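Local coordinates for protein chitin binding domain (Burkholderia pseudomallei, PDB 3UAM) that probably binds chitin or a related polysaccharide and belongs to the AA10 family of lytic polysaccharide monooxygenases, copper enzymes that cleave such chains oxidatively, at residues E96-S99 with Q104-A107. Numbering follows the deposited sequence.
Sequences EPDS and QKHA
OD1 of D98 is gripped twice: NZ of K105 reaches it at 2.8 Å in a hydrogen-bonded salt bridge, and the backbone N of W103 donates a second hydrogen bond. The lysine arrives on the syn side of the oxygen, yet 28° out of the carboxylate plane. NZ of K105 lies 3.5 Å from OD2 of D98, and the pairing is one-pronged rather than forked. OD2 has a weak hydrogen bond from NE2 of Q141, so both oxygens of this buried carboxylate have partners.

The two side chains meet from opposite directions. From the first residue of helix 98-101, CG anti to the backbone N (chi1 -174°) carries the carboxylate of D98 out to meet K105 NZ. K105 runs nearly straight as far as CE and then bends (chi4 64°), bringing its ammonium against OD1, while CE of K105 lies 3.5 Å from OD1 of D98. NZ also donates to O of W103, and a cation-pi contact with Y191 adds to its surroundings, so the positive charge is probably well stabilised.

Here an ion pair spans a short helix-to-strand connection: with the N and O of W103 gripped by acid and base respectively, the bridge fastens helix 98-101 to the residue just before strand 106-108, which pairs in parallel with strand 205-215, consistent with the immunoglobulin-like beta-sandwich of AA10 lytic polysaccharide monooxygenases.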
loop_
_atom_site.group_PDB
_atom_site.type_symbol
_atom_site.label_atom_id
_atom_site.label_comp_id
_atom_site.label_asym_id
_atom_site.label_seq_id
_atom_site.Cartn_x
_atom_site.Cartn_y
_atom_site.Cartn_z
ATOM N N GLU A 96 -7.625 -0.165 -13.611
ATOM C CA GLU A 96 -7.633 -0.838 -14.881
ATOM C C GLU A 96 -6.657 -2.020 -14.868
ATOM O O GLU A 96 -5.590 -1.952 -14.291
ATOM C CB GLU A 96 -7.294 0.129 -16.018
ATOM C CG GLU A 96 -8.344 1.204 -16.218
ATOM C CD GLU A 96 -9.698 0.663 -16.660
ATOM O OE1 GLU A 96 -9.782 -0.426 -17.284
ATOM O OE2 GLU A 96 -10.691 1.367 -16.397
ATOM N N PRO A 97 -7.033 -3.111 -15.532
ATOM C CA PRO A 97 -6.140 -4.244 -15.640
ATOM C C PRO A 97 -4.996 -3.927 -16.567
ATOM O O PRO A 97 -5.131 -3.051 -17.442
ATOM C CB PRO A 97 -7.028 -5.324 -16.265
ATOM C CG PRO A 97 -7.974 -4.558 -17.116
ATOM C CD PRO A 97 -8.231 -3.266 -16.376
ATOM N N ASP A 98 -3.908 -4.672 -16.426
ATOM C CA ASP A 98 -2.727 -4.474 -17.269
ATOM C C ASP A 98 -3.022 -4.755 -18.756
ATOM O O ASP A 98 -2.408 -4.157 -19.657
ATOM C CB ASP A 98 -1.579 -5.329 -16.766
ATOM C CG ASP A 98 -0.299 -5.060 -17.506
ATOM O OD1 ASP A 98 0.203 -3.932 -17.400
ATOM O OD2 ASP A 98 0.183 -5.983 -18.179
ATOM N N SER A 99 -3.995 -5.618 -19.025
ATOM C CA SER A 99 -4.469 -5.832 -20.401
ATOM C C SER A 99 -4.833 -4.530 -21.151
ATOM O O SER A 99 -4.781 -4.478 -22.356
ATOM C CB SER A 99 -5.705 -6.749 -20.394
ATOM O OG SER A 99 -6.816 -6.143 -19.737
ATOM N N GLN A 104 3.617 0.807 -16.385
ATOM C CA GLN A 104 5.072 0.856 -16.429
ATOM C C GLN A 104 5.543 -0.014 -15.278
ATOM O O GLN A 104 5.012 0.092 -14.174
ATOM C CB GLN A 104 5.579 2.281 -16.218
ATOM C CG GLN A 104 5.265 3.268 -17.324
ATOM C CD GLN A 104 5.674 4.683 -16.926
ATOM O OE1 GLN A 104 4.816 5.551 -16.732
ATOM N NE2 GLN A 104 6.975 4.906 -16.756
ATOM N N LYS A 105 6.515 -0.881 -15.546
ATOM C CA LYS A 105 6.940 -1.896 -14.588
ATOM C C LYS A 105 8.425 -1.767 -14.293
ATOM O O LYS A 105 9.231 -1.657 -15.206
ATOM C CB LYS A 105 6.652 -3.292 -15.146
ATOM C CG LYS A 105 5.175 -3.584 -15.405
ATOM C CD LYS A 105 4.982 -4.786 -16.315
ATOM C CE LYS A 105 3.524 -4.956 -16.740
ATOM N NZ LYS A 105 2.952 -3.856 -17.568
ATOM N N HIS A 106 8.795 -1.800 -13.028
ATOM C CA HIS A 106 10.202 -1.734 -12.633
ATOM C C HIS A 106 10.914 -3.037 -12.929
ATOM O O HIS A 106 10.462 -4.116 -12.495
ATOM C CB HIS A 106 10.327 -1.412 -11.133
ATOM C CG HIS A 106 9.767 -0.077 -10.760
ATOM N ND1 HIS A 106 10.434 1.058 -10.969
ATOM C CD2 HIS A 106 8.520 0.287 -10.222
ATOM C CE1 HIS A 106 9.688 2.102 -10.573
ATOM N NE2 HIS A 106 8.511 1.628 -10.111
ATOM N N ALA A 107 12.036 -2.949 -13.640
ATOM C CA ALA A 107 12.842 -4.132 -13.962
ATOM C C ALA A 107 13.495 -4.644 -12.681
ATOM O O ALA A 107 14.318 -3.946 -12.102
ATOM C CB ALA A 107 13.908 -3.810 -15.019
#